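Local coordinates for uncharacterized protein (Bacillus cereus, PDB 5F2H) that is of unknown function but belongs to the alpha/beta hydrolase superfamily and is probably a hydrolase related to phospholipases and carboxylesterases, at residues E130-A135 and T159-Q164; G138-I143 and Q167-D172; G205-G210 and I229-W234. All coordinates share one frame; numbering follows the deposited sequence.

Interaction 1. Residues E130-A135 and T159-Q164; sequences EKLFIA and TLALPQ
Thr159 N donates to Lys131 O at 2.9 Å, the first of four backbone hydrogen bonds that join 131-135 and 159-164 as parallel strands. Thr159 O then accepts from Phe133 N, Phe133 O from Ala161 N (2.9 Å, with an N-H...O angle of 178°) and Ala161 O from Ala135 N. Proline at 163 has no N-H with which to carry on the ladder, and a water takes over there, donating to Ala135 O at 2.9 Å and to Pro163 O.

These are two neighbouring strands of the parallel sheet of the alpha/beta hydrolase fold, connected through helix 143-150 in a beta-alpha-beta crossover. The second subunit adds an antiparallel strand along Leu160-Gln164, so the sheet continues across the dimer interface.

Apolar residues dress both faces, as a sheet sandwiched between helices requires. On the face of Leu132, Ile134 and Ala161, Leu132 reaches across with CD1, which lies 3.8 Å from Ala161 CB; the short alanine side chain lets that branch come in over the neighbouring strand. Ile134 CG2, held anti to the backbone N (CG1 at chi1 -47°), meets Pro163 CG at 3.5 Å, the isoleucine crossing the proline ring at about a right angle. Phe193 and His189 of helix 179-195 pack on this face. On the other face, Phe133 and Leu160 run side by side in the same direction, CD1 to CD1 at 4.0 Å, the leucine methyl meeting the ring obliquely. Further along, Leu162 returns its CD2 to Ala135 CB at 3.5 Å, while Trp150 of helix 143-150 packs against Ala135.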
ATOM      1  N   GLU B 130       3.676   1.545   4.464  1.00124.03           N
ATOM      2  CA  GLU B 130       3.124   2.742   5.111  1.00128.88           C
ATOM      3  C   GLU B 130       3.716   4.047   4.533  1.00128.72           C
ATOM      4  O   GLU B 130       4.930   4.266   4.587  1.00131.65           O
ATOM      5  CB  GLU B 130       3.386   2.659   6.621  1.00141.38           C
ATOM      6  CG  GLU B 130       4.873   2.541   6.942  1.00153.47           C
ATOM      7  CD  GLU B 130       5.183   2.283   8.400  1.00163.90           C
ATOM      8  OE1 GLU B 130       6.360   2.476   8.803  1.00175.98           O
ATOM      9  OE2 GLU B 130       4.262   1.875   9.135  1.00164.53           O
ATOM     10  N   LYS B 131       2.856   4.905   3.982  1.00105.35           N
ATOM     11  CA  LYS B 131       3.279   6.182   3.391  1.00 96.22           C
ATOM     12  C   LYS B 131       2.928   7.322   4.354  1.00 91.60           C
ATOM     13  O   LYS B 131       1.922   7.249   5.057  1.00 91.11           O
ATOM     14  CB  LYS B 131       2.599   6.380   2.029  1.00 94.75           C
ATOM     15  CG  LYS B 131       2.891   5.234   1.060  1.00 99.91           C
ATOM     16  CD  LYS B 131       2.193   5.277  -0.302  1.00105.23           C
ATOM     17  CE  LYS B 131       2.661   6.423  -1.181  1.00107.04           C
ATOM     18  NZ  LYS B 131       2.027   6.418  -2.533  1.00110.44           N
ATOM     19  N   LEU B 132       3.755   8.366   4.400  1.00 83.38           N
ATOM     20  CA  LEU B 132       3.498   9.485   5.305  1.00 76.37           C
ATOM     21  C   LEU B 132       3.432  10.796   4.589  1.00 71.78           C
ATOM     22  O   LEU B 132       4.139  11.013   3.626  1.00 76.20           O
ATOM     23  CB  LEU B 132       4.589   9.584   6.376  1.00 74.05           C
ATOM     24  CG  LEU B 132       4.493  10.771   7.346  1.00 71.09           C
ATOM     25  CD1 LEU B 132       3.168  10.823   8.091  1.00 72.87           C
ATOM     26  CD2 LEU B 132       5.620  10.708   8.358  1.00 70.49           C
ATOM     27  N   PHE B 133       2.550  11.668   5.057  1.00 67.03           N
ATOM     28  CA  PHE B 133       2.399  12.987   4.484  1.00 59.83           C
ATOM     29  C   PHE B 133       2.284  13.953   5.656  1.00 59.13           C
ATOM     30  O   PHE B 133       1.432  13.785   6.523  1.00 55.08           O
ATOM     31  CB  PHE B 133       1.148  13.089   3.643  1.00 57.45           C
ATOM     32  CG  PHE B 133       1.056  14.365   2.875  1.00 52.72           C
ATOM     33  CD1 PHE B 133       0.885  15.569   3.528  1.00 51.70           C
ATOM     34  CD2 PHE B 133       1.069  14.355   1.503  1.00 51.91           C
ATOM     35  CE1 PHE B 133       0.755  16.748   2.818  1.00 50.24           C
ATOM     36  CE2 PHE B 133       0.958  15.524   0.781  1.00 50.69           C
ATOM     37  CZ  PHE B 133       0.785  16.721   1.432  1.00 49.68           C
ATOM     38  N   ILE B 134       3.130  14.975   5.686  1.00 59.07           N
ATOM     39  CA  ILE B 134       3.057  15.908   6.779  1.00 56.27           C
ATOM     40  C   ILE B 134       2.672  17.263   6.242  1.00 56.64           C
ATOM     41  O   ILE B 134       3.336  17.782   5.364  1.00 56.71           O
ATOM     42  CB  ILE B 134       4.390  16.031   7.483  1.00 54.32           C
ATOM     43  CG1 ILE B 134       4.964  14.655   7.750  1.00 57.25           C
ATOM     44  CG2 ILE B 134       4.216  16.820   8.757  1.00 53.06           C
ATOM     45  CD1 ILE B 134       6.299  14.696   8.478  1.00 61.22           C
ATOM     46  N   ALA B 135       1.585  17.822   6.748  1.00 56.43           N
ATOM     47  CA  ALA B 135       1.139  19.124   6.305  1.00 55.70           C
ATOM     48  C   ALA B 135       1.373  20.123   7.413  1.00 56.90           C
ATOM     49  O   ALA B 135       1.097  19.812   8.580  1.00 57.79           O
ATOM     50  CB  ALA B 135      -0.328  19.095   5.933  1.00 54.92           C
ATOM     51  N   THR B 159      -0.788   8.296   5.235  1.00 72.44           N
ATOM     52  CA  THR B 159      -1.124   8.575   6.630  1.00 70.11           C
ATOM     53  C   THR B 159      -0.852  10.063   6.761  1.00 68.07           C
ATOM     54  O   THR B 159       0.220  10.530   6.380  1.00 75.06           O
ATOM     55  CB  THR B 159      -0.220   7.786   7.587  1.00 70.26           C
ATOM     56  OG1 THR B 159      -0.457   6.383   7.406  1.00 70.46           O
ATOM     57  CG2 THR B 159      -0.481   8.177   9.039  1.00 69.87           C
ATOM     58  N   LEU B 160      -1.793  10.817   7.292  1.00 66.94           N
ATOM     59  CA  LEU B 160      -1.626  12.270   7.405  1.00 64.27           C
ATOM     60  C   LEU B 160      -1.280  12.727   8.795  1.00 63.85           C
ATOM     61  O   LEU B 160      -2.037  12.522   9.732  1.00 68.07           O
ATOM     62  CB  LEU B 160      -2.909  12.968   6.941  1.00 64.73           C
ATOM     63  CG  LEU B 160      -3.063  14.484   7.029  1.00 63.54           C
ATOM     64  CD1 LEU B 160      -1.959  15.227   6.307  1.00 61.47           C
ATOM     65  CD2 LEU B 160      -4.434  14.892   6.493  1.00 64.70           C
ATOM     66  N   ALA B 161      -0.143  13.390   8.907  1.00 63.59           N
ATOM     67  CA  ALA B 161       0.315  13.907  10.167  1.00 63.32           C
ATOM     68  C   ALA B 161       0.152  15.408  10.094  1.00 62.20           C
ATOM     69  O   ALA B 161       0.593  16.030   9.134  1.00 62.33           O
ATOM     70  CB  ALA B 161       1.769  13.564  10.365  1.00 64.68           C
ATOM     71  N   LEU B 162      -0.531  15.985  11.071  1.00 61.80           N
ATOM     72  CA  LEU B 162      -0.722  17.425  11.109  1.00 61.06           C
ATOM     73  C   LEU B 162      -0.096  17.933  12.401  1.00 60.35           C
ATOM     74  O   LEU B 162      -0.667  17.760  13.469  1.00 62.88           O
ATOM     75  CB  LEU B 162      -2.202  17.802  11.039  1.00 61.07           C
ATOM     76  CG  LEU B 162      -2.975  17.391   9.778  1.00 62.97           C
ATOM     77  CD1 LEU B 162      -4.441  17.794   9.869  1.00 64.79           C
ATOM     78  CD2 LEU B 162      -2.358  17.986   8.533  1.00 59.30           C
ATOM     79  N   PRO B 163       1.098  18.542  12.311  1.00 56.82           N
ATOM     80  CA  PRO B 163       1.760  19.060  13.505  1.00 55.85           C
ATOM     81  C   PRO B 163       1.258  20.441  13.862  1.00 54.28           C
ATOM     82  O   PRO B 163       0.830  21.172  12.991  1.00 54.38           O
ATOM     83  CB  PRO B 163       3.235  19.135  13.091  1.00 53.70           C
ATOM     84  CG  PRO B 163       3.349  18.304  11.853  1.00 53.32           C
ATOM     85  CD  PRO B 163       2.027  18.499  11.176  1.00 56.11           C
ATOM     86  N   GLN B 164       1.281  20.769  15.141  1.00 55.71           N
ATOM     87  CA  GLN B 164       0.840  22.066  15.600  1.00 57.16           C
ATOM     88  C   GLN B 164       2.008  22.701  16.368  1.00 60.87           C
ATOM     89  O   GLN B 164       2.621  22.061  17.248  1.00 61.91           O
ATOM     90  CB  GLN B 164      -0.372  21.936  16.506  1.00 56.29           C
ATOM     91  CG  GLN B 164      -1.086  23.244  16.773  1.00 55.93           C
ATOM     92  CD  GLN B 164      -2.304  23.041  17.666  1.00 59.04           C
ATOM     93  OE1 GLN B 164      -3.444  23.176  17.224  1.00 56.98           O
ATOM     94  NE2 GLN B 164      -2.068  22.584  18.874  1.00 60.95           N
TER
HETATM   95  O   HOH W   1      -0.244  21.332  10.605  1.00 48.08           O

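Interaction 2. Residues G138-I143 and Q167-D172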
ATOM      1  N   GLY B 138      -0.506  27.333   8.542  1.00 51.72           N
ATOM      2  CA  GLY B 138      -0.010  28.696   8.418  1.00 54.45           C
ATOM      3  C   GLY B 138      -0.022  29.442   9.746  1.00 54.80           C
ATOM      4  O   GLY B 138      -0.460  28.927  10.745  1.00 57.92           O
ATOM      5  N   ASP B 139       0.486  30.662   9.787  1.00 59.69           N
ATOM      6  CA  ASP B 139       0.486  31.384  11.062  1.00 60.63           C
ATOM      7  C   ASP B 139      -0.927  31.657  11.470  1.00 58.90           C
ATOM      8  O   ASP B 139      -1.793  31.800  10.606  1.00 59.54           O
ATOM      9  CB  ASP B 139       1.296  32.684  10.993  1.00 63.50           C
ATOM     10  CG  ASP B 139       2.800  32.428  10.925  1.00 66.19           C
ATOM     11  OD1 ASP B 139       3.220  31.317  11.342  1.00 60.12           O
ATOM     12  OD2 ASP B 139       3.561  33.350  10.509  1.00 70.97           O
ATOM     13  N   GLN B 140      -1.156  31.642  12.781  1.00 55.09           N
ATOM     14  CA  GLN B 140      -2.460  31.905  13.350  1.00 55.65           C
ATOM     15  C   GLN B 140      -3.503  30.859  13.018  1.00 56.03           C
ATOM     16  O   GLN B 140      -4.709  31.151  12.959  1.00 59.36           O
ATOM     17  CB  GLN B 140      -2.936  33.286  12.926  1.00 55.48           C
ATOM     18  CG  GLN B 140      -2.008  34.365  13.411  1.00 56.03           C
ATOM     19  CD  GLN B 140      -2.531  35.729  13.080  1.00 57.12           C
ATOM     20  OE1 GLN B 140      -2.844  36.523  13.966  1.00 60.18           O
ATOM     21  NE2 GLN B 140      -2.763  35.959  11.815  1.00 57.72           N
ATOM     22  N   GLU B 141      -3.036  29.635  12.819  1.00 52.54           N
ATOM     23  CA  GLU B 141      -3.909  28.542  12.501  1.00 51.94           C
ATOM     24  C   GLU B 141      -3.737  27.445  13.542  1.00 50.78           C
ATOM     25  O   GLU B 141      -3.273  27.703  14.638  1.00 47.32           O
ATOM     26  CB  GLU B 141      -3.645  28.022  11.077  1.00 51.10           C
ATOM     27  CG  GLU B 141      -3.966  29.006   9.970  1.00 52.31           C
ATOM     28  CD  GLU B 141      -3.859  28.385   8.575  1.00 56.29           C
ATOM     29  OE1 GLU B 141      -3.664  27.155   8.476  1.00 55.16           O
ATOM     30  OE2 GLU B 141      -4.032  29.113   7.561  1.00 64.11           O
ATOM     31  N   ASN B 142      -4.181  26.239  13.202  1.00 51.08           N
ATOM     32  CA  ASN B 142      -4.092  25.099  14.078  1.00 52.41           C
ATOM     33  C   ASN B 142      -4.462  23.886  13.272  1.00 52.76           C
ATOM     34  O   ASN B 142      -4.618  23.973  12.050  1.00 54.57           O
ATOM     35  CB  ASN B 142      -5.001  25.294  15.284  1.00 52.29           C
ATOM     36  CG  ASN B 142      -6.411  25.581  14.879  1.00 53.86           C
ATOM     37  OD1 ASN B 142      -6.920  24.969  13.950  1.00 55.81           O
ATOM     38  ND2 ASN B 142      -7.078  26.472  15.609  1.00 54.19           N
ATOM     39  N   ILE B 143      -4.621  22.756  13.938  1.00 52.63           N
ATOM     40  CA  ILE B 143      -4.966  21.523  13.238  1.00 53.02           C
ATOM     41  C   ILE B 143      -6.381  21.515  12.642  1.00 53.66           C
ATOM     42  O   ILE B 143      -6.595  20.955  11.565  1.00 55.29           O
ATOM     43  CB  ILE B 143      -4.860  20.314  14.171  1.00 53.42           C
ATOM     44  CG1 ILE B 143      -3.488  20.287  14.841  1.00 51.11           C
ATOM     45  CG2 ILE B 143      -5.136  19.031  13.396  1.00 54.13           C
ATOM     46  CD1 ILE B 143      -3.304  19.151  15.808  1.00 51.79           C
ATOM     47  N   GLN B 167       4.242  27.574  19.573  1.00 63.54           N
ATOM     48  CA  GLN B 167       4.238  29.033  19.712  1.00 65.40           C
ATOM     49  C   GLN B 167       2.818  29.586  19.581  1.00 64.70           C
ATOM     50  O   GLN B 167       2.351  29.894  18.483  1.00 62.82           O
ATOM     51  CB  GLN B 167       5.171  29.644  18.664  1.00 65.51           C
ATOM     52  CG  GLN B 167       6.592  29.065  18.657  1.00 65.22           C
ATOM     53  CD  GLN B 167       7.381  29.481  17.413  1.00 64.53           C
ATOM     54  OE1 GLN B 167       7.365  30.645  17.000  1.00 63.87           O
ATOM     55  NE2 GLN B 167       8.067  28.513  16.802  1.00 62.04           N
ATOM     56  N   ILE B 168       2.174  29.778  20.731  1.00 66.31           N
ATOM     57  CA  ILE B 168       0.791  30.272  20.808  1.00 64.61           C
ATOM     58  C   ILE B 168       0.731  31.806  20.878  1.00 64.02           C
ATOM     59  O   ILE B 168       1.478  32.426  21.619  1.00 67.01           O
ATOM     60  CB  ILE B 168       0.061  29.608  22.014  1.00 65.30           C
ATOM     61  CG1 ILE B 168      -1.448  29.811  21.939  1.00 65.67           C
ATOM     62  CG2 ILE B 168       0.619  30.093  23.347  1.00 67.43           C
ATOM     63  CD1 ILE B 168      -2.193  29.134  23.067  1.00 66.62           C
ATOM     64  N   GLN B 169      -0.152  32.406  20.087  1.00 62.28           N
ATOM     65  CA  GLN B 169      -0.323  33.863  20.022  1.00 62.88           C
ATOM     66  C   GLN B 169      -1.638  34.332  20.651  1.00 62.15           C
ATOM     67  O   GLN B 169      -1.758  35.473  21.051  1.00 62.17           O
ATOM     68  CB  GLN B 169      -0.268  34.292  18.560  1.00 63.15           C
ATOM     69  CG  GLN B 169      -0.398  35.788  18.321  1.00 67.10           C
ATOM     70  CD  GLN B 169      -0.547  36.110  16.849  1.00 68.58           C
ATOM     71  OE1 GLN B 169      -0.091  35.354  15.987  1.00 72.49           O
ATOM     72  NE2 GLN B 169      -1.218  37.220  16.547  1.00 69.45           N
ATOM     73  N   PHE B 170      -2.633  33.452  20.660  1.00 63.25           N
ATOM     74  CA  PHE B 170      -3.958  33.694  21.234  1.00 65.19           C
ATOM     75  C   PHE B 170      -4.692  32.360  21.255  1.00 63.46           C
ATOM     76  O   PHE B 170      -4.226  31.397  20.653  1.00 59.61           O
ATOM     77  CB  PHE B 170      -4.747  34.731  20.439  1.00 67.10           C
ATOM     78  CG  PHE B 170      -4.938  34.364  19.013  1.00 67.64           C
ATOM     79  CD1 PHE B 170      -6.040  33.615  18.620  1.00 68.22           C
ATOM     80  CD2 PHE B 170      -3.998  34.745  18.057  1.00 66.72           C
ATOM     81  CE1 PHE B 170      -6.200  33.256  17.296  1.00 66.41           C
ATOM     82  CE2 PHE B 170      -4.153  34.389  16.730  1.00 65.93           C
ATOM     83  CZ  PHE B 170      -5.256  33.648  16.347  1.00 65.84           C
ATOM     84  N   SER B 171      -5.809  32.301  21.970  1.00 67.09           N
ATOM     85  CA  SER B 171      -6.608  31.079  22.078  1.00 70.02           C
ATOM     86  C   SER B 171      -6.745  30.341  20.756  1.00 68.11           C
ATOM     87  O   SER B 171      -7.289  30.873  19.803  1.00 69.01           O
ATOM     88  CB  SER B 171      -8.017  31.383  22.620  1.00 74.64           C
ATOM     89  OG  SER B 171      -8.012  31.809  23.986  1.00 79.57           O
ATOM     90  N   ASP B 172      -6.220  29.123  20.706  1.00 68.92           N
ATOM     91  CA  ASP B 172      -6.272  28.267  19.517  1.00 69.89           C
ATOM     92  C   ASP B 172      -5.580  28.806  18.249  1.00 67.03           C
ATOM     93  O   ASP B 172      -5.836  28.301  17.165  1.00 69.59           O
ATOM     94  CB  ASP B 172      -7.725  27.912  19.191  1.00 74.98           C
ATOM     95  CG  ASP B 172      -8.445  27.259  20.350  1.00 82.78           C
ATOM     96  OD1 ASP B 172      -7.784  26.610  21.189  1.00 87.67           O
ATOM     97  OD2 ASP B 172      -9.687  27.380  20.410  1.00 90.07           O
TER
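Gln140 lies across the rim of the Phe170 ring, its CB 4.1 Å from both CE2 and CZ of that phenylalanine. The next carbon, CG, stays in the plane of the ring at its edge, 4.0 Å from Phe170 CE2, and also comes within 3.4 Å of Gln169 OE1. With CG anti to the carbonyl carbon (chi1 -61°) and the chain extended beyond it, the methylene groups follow the aromatic edge and deliver the amide to Gln169. There OE1 accepts a weak hydrogen bond from Gln169 NE2 at 3.1 Å, with an N-H...O angle of only 130°. The two amide planes are nearly parallel, 10° apart, while that of Gln140 stands almost perpendicular to the Phe170 ring. A glutamine suits this half-exposed place: its apolar stem packs along the ring edge and its polar end can pair with another amide.

Gly138 to Glu141 form a type II beta turn, and Gln140 and Glu141 together face Phe174 in a G1 beta bulge. Gln140 takes the positive phi that this bulge requires. Inside the turn, Glu141 OE1 accepts a hydrogen bond from Gly138 N, which meets it from above the carboxylate plane.

Beyond the bulge comes the firmer link to 167-172. Asn142 ND2 donates to Asp172 O at 2.7 Å; the nitrogen lies in the plane of that carbonyl, while the acceptor oxygen sits slightly out of the Asn142 amide plane. Asn142 is also the N-cap of helix 143-150, its OD1 accepting from Ile145 N, so each end of one amide has its own task: oxygen for the helix, nitrogen for the loop. The second subunit also reaches this contact: Ser171 OG hydrogen-bonds Trp78 N of that subunit, and its Asn43 packs on Phe170.

Interaction 3. Residues G205-G210 and I229-W234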
ATOM      1  N   GLY B 205       4.048  18.857   3.008  1.00 57.98           N
ATOM      2  CA  GLY B 205       3.315  19.971   2.453  1.00 55.67           C
ATOM      3  C   GLY B 205       3.193  21.063   3.493  1.00 56.53           C
ATOM      4  O   GLY B 205       3.367  20.822   4.702  1.00 57.30           O
ATOM      5  N   GLY B 206       2.867  22.271   3.037  1.00 55.62           N
ATOM      6  CA  GLY B 206       2.702  23.408   3.948  1.00 51.82           C
ATOM      7  C   GLY B 206       2.009  24.579   3.278  1.00 49.27           C
ATOM      8  O   GLY B 206       1.909  24.624   2.046  1.00 52.61           O
ATOM      9  N   PHE B 207       1.587  25.539   4.094  1.00 45.30           N
ATOM     10  CA  PHE B 207       0.901  26.736   3.645  1.00 45.72           C
ATOM     11  C   PHE B 207       1.585  27.947   4.321  1.00 49.82           C
ATOM     12  O   PHE B 207       1.709  27.972   5.548  1.00 53.46           O
ATOM     13  CB  PHE B 207      -0.600  26.581   4.022  1.00 44.56           C
ATOM     14  CG  PHE B 207      -1.437  27.775   3.721  1.00 43.30           C
ATOM     15  CD1 PHE B 207      -1.879  28.018   2.432  1.00 44.05           C
ATOM     16  CD2 PHE B 207      -1.757  28.670   4.710  1.00 43.66           C
ATOM     17  CE1 PHE B 207      -2.587  29.163   2.125  1.00 44.52           C
ATOM     18  CE2 PHE B 207      -2.507  29.801   4.421  1.00 45.40           C
ATOM     19  CZ  PHE B 207      -2.922  30.050   3.128  1.00 45.12           C
ATOM     20  N   SER B 208       2.044  28.931   3.534  1.00 54.12           N
ATOM     21  CA  SER B 208       2.758  30.135   4.048  1.00 56.05           C
ATOM     22  C   SER B 208       3.912  29.726   4.964  1.00 54.93           C
ATOM     23  O   SER B 208       4.659  28.811   4.631  1.00 55.50           O
ATOM     24  CB  SER B 208       1.819  31.081   4.803  1.00 59.98           C
ATOM     25  OG  SER B 208       0.844  31.631   3.952  1.00 68.10           O
ATOM     26  N   ALA B 209       3.991  30.357   6.140  1.00 50.64           N
ATOM     27  CA  ALA B 209       4.993  30.079   7.145  1.00 49.10           C
ATOM     28  C   ALA B 209       5.115  28.618   7.398  1.00 49.55           C
ATOM     29  O   ALA B 209       6.134  28.147   7.851  1.00 56.85           O
ATOM     30  CB  ALA B 209       4.637  30.767   8.462  1.00 49.84           C
ATOM     31  N   GLY B 210       4.049  27.881   7.176  1.00 52.00           N
ATOM     32  CA  GLY B 210       4.113  26.459   7.405  1.00 53.07           C
ATOM     33  C   GLY B 210       5.084  25.902   6.415  1.00 52.76           C
ATOM     34  O   GLY B 210       5.987  25.162   6.760  1.00 55.93           O
ATOM     35  N   ILE B 229       5.060  19.785  -1.265  1.00 62.58           N
ATOM     36  CA  ILE B 229       3.949  20.485  -1.918  1.00 65.59           C
ATOM     37  C   ILE B 229       3.591  21.783  -1.205  1.00 65.12           C
ATOM     38  O   ILE B 229       2.829  21.758  -0.240  1.00 63.62           O
ATOM     39  CB  ILE B 229       2.698  19.574  -1.950  1.00 66.59           C
ATOM     40  CG1 ILE B 229       3.038  18.200  -2.541  1.00 66.97           C
ATOM     41  CG2 ILE B 229       1.574  20.227  -2.744  1.00 67.69           C
ATOM     42  CD1 ILE B 229       1.892  17.226  -2.490  1.00 66.80           C
ATOM     43  N   PHE B 230       4.091  22.916  -1.698  1.00 66.21           N
ATOM     44  CA  PHE B 230       3.805  24.180  -1.042  1.00 65.57           C
ATOM     45  C   PHE B 230       2.693  24.990  -1.661  1.00 67.23           C
ATOM     46  O   PHE B 230       2.531  25.023  -2.878  1.00 74.02           O
ATOM     47  CB  PHE B 230       5.040  25.050  -0.940  1.00 67.96           C
ATOM     48  CG  PHE B 230       6.206  24.376  -0.286  1.00 68.82           C
ATOM     49  CD1 PHE B 230       6.036  23.602   0.856  1.00 67.46           C
ATOM     50  CD2 PHE B 230       7.500  24.734  -0.653  1.00 68.89           C
ATOM     51  CE1 PHE B 230       7.136  23.054   1.508  1.00 69.68           C
ATOM     52  CE2 PHE B 230       8.593  24.204  -0.002  1.00 66.24           C
ATOM     53  CZ  PHE B 230       8.413  23.356   1.073  1.00 67.42           C
HETATM   54  N   MSE B 231       1.930  25.648  -0.793  1.00 65.25           N
HETATM   55  CA  MSE B 231       0.798  26.477  -1.197  1.00 61.49           C
HETATM   56  C   MSE B 231       1.100  27.840  -0.662  1.00 61.53           C
HETATM   57  O   MSE B 231       1.271  28.025   0.555  1.00 61.45           O
HETATM   58  CB  MSE B 231      -0.478  25.900  -0.577  1.00 57.36           C
HETATM   59  CG  MSE B 231      -1.731  26.741  -0.822  1.00 56.84           C
HETATM   60 SE   MSE B 231      -2.310  26.685  -2.709  0.78 57.08          SE
HETATM   61  CE  MSE B 231      -2.053  28.613  -3.066  1.00 58.69           C
ATOM     62  N   ALA B 232       1.246  28.800  -1.567  1.00 60.49           N
ATOM     63  CA  ALA B 232       1.535  30.173  -1.167  1.00 59.71           C
ATOM     64  C   ALA B 232       2.627  30.273  -0.098  1.00 56.32           C
ATOM     65  O   ALA B 232       2.490  31.016   0.877  1.00 53.92           O
ATOM     66  CB  ALA B 232       0.256  30.815  -0.661  1.00 61.62           C
ATOM     67  N   PRO B 233       3.719  29.534  -0.278  1.00 56.08           N
ATOM     68  CA  PRO B 233       4.818  29.566   0.690  1.00 57.61           C
ATOM     69  C   PRO B 233       5.388  30.957   0.943  1.00 60.53           C
ATOM     70  O   PRO B 233       5.451  31.789   0.022  1.00 60.29           O
ATOM     71  CB  PRO B 233       5.893  28.709   0.030  1.00 57.68           C
ATOM     72  CG  PRO B 233       5.611  28.821  -1.426  1.00 59.14           C
ATOM     73  CD  PRO B 233       4.122  28.927  -1.559  1.00 58.86           C
ATOM     74  N   TRP B 234       5.767  31.204   2.193  1.00 60.88           N
ATOM     75  CA  TRP B 234       6.328  32.473   2.597  1.00 64.22           C
ATOM     76  C   TRP B 234       7.797  32.204   2.835  1.00 66.86           C
ATOM     77  O   TRP B 234       8.173  31.568   3.823  1.00 68.41           O
ATOM     78  CB  TRP B 234       5.622  33.007   3.830  1.00 65.63           C
ATOM     79  CG  TRP B 234       6.141  34.309   4.246  1.00 68.31           C
ATOM     80  CD1 TRP B 234       6.043  35.489   3.545  1.00 72.38           C
ATOM     81  CD2 TRP B 234       6.691  34.641   5.515  1.00 68.21           C
ATOM     82  NE1 TRP B 234       6.602  36.520   4.268  1.00 77.12           N
ATOM     83  CE2 TRP B 234       6.999  36.031   5.489  1.00 74.01           C
ATOM     84  CE3 TRP B 234       6.996  33.902   6.658  1.00 66.19           C
ATOM     85  CZ2 TRP B 234       7.590  36.693   6.570  1.00 71.51           C
ATOM     86  CZ3 TRP B 234       7.590  34.566   7.743  1.00 70.24           C
ATOM     87  CH2 TRP B 234       7.873  35.950   7.686  1.00 71.25           C
TER
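Ser208 N donates to Met231 O at 3.2 Å, tying a probable nucleophile elbow to the end of the next strand. The sequence Gly206-Phe207-Ser208-Ala209-Gly210 fits the GxSxG pattern of alpha/beta hydrolases, in which a serine stands in a sharp turn between strand and helix. Here Ser208 has a positive phi of 52°, as such an elbow requires, and its OG hydrogen-bonds His294 NE2, consistent with a serine-histidine catalytic pair.

Below the turn the strands run parallel. Met231 N donates to Gly206 O at 3.0 Å, and Gly206 N makes a weak bond to Ile229 O. Glycine fits at 206 because the elbow folds the helix start back over the strand, leaving Gly206 CA just 4.2 Å from Gly210 C. On that face the Phe230 ring presents its edge to Gly206 N and packs against Ala211 and Ala214 of helix 209-219.

Phe207 and Met231, the latter modelled as selenomethionine, lie side by side on the opposite face. Both carry CG anti to the backbone N (chi1 176° and 175°), which sends them in the same direction; Met231 CG meets the ring edge near its plane, 3.5 Å from Phe207 CD1. Ala232 CB adds a looser, oblique contact with the same ring. A further layer surrounds this pair: Tyr296 stacks on Phe207, the ring of His294 also meets it, and Phe300 of helix 300-313 touches Met231.

Past the strand, Ala232 and Pro233 lead the chain alongside the elbow. Trp234 borders a bound Tris molecule, which probably came from the crystallisation liquor but may mark a pocket; on its elbow side, Trp234 CE3 lies 4.3 Å from Ala209 CB.

How the interactions relate
From the N terminus, strand 131-136 enters the sheet and runs into loop 138-143; the chain then passes through helix 143-150 to strand 158-164, where interaction 1 closes the first crossover. Interaction 2 opens before that closure and closes after it, at 167-172, so the two cross, and Gln164 of one touches Asn142 of the other. Interaction 3 follows in series, closing the crossover through helix 209-219. Strand 131-136 lies between 158-164 and 202-207, and Ile134 O probably accepts a hydrogen bond from Gly205 N, making interactions 1 and 3 neighbours in one sheet. Loop 138-143 meets the elbow where Asp139 packs on Ala209 and Glu141 on Phe207.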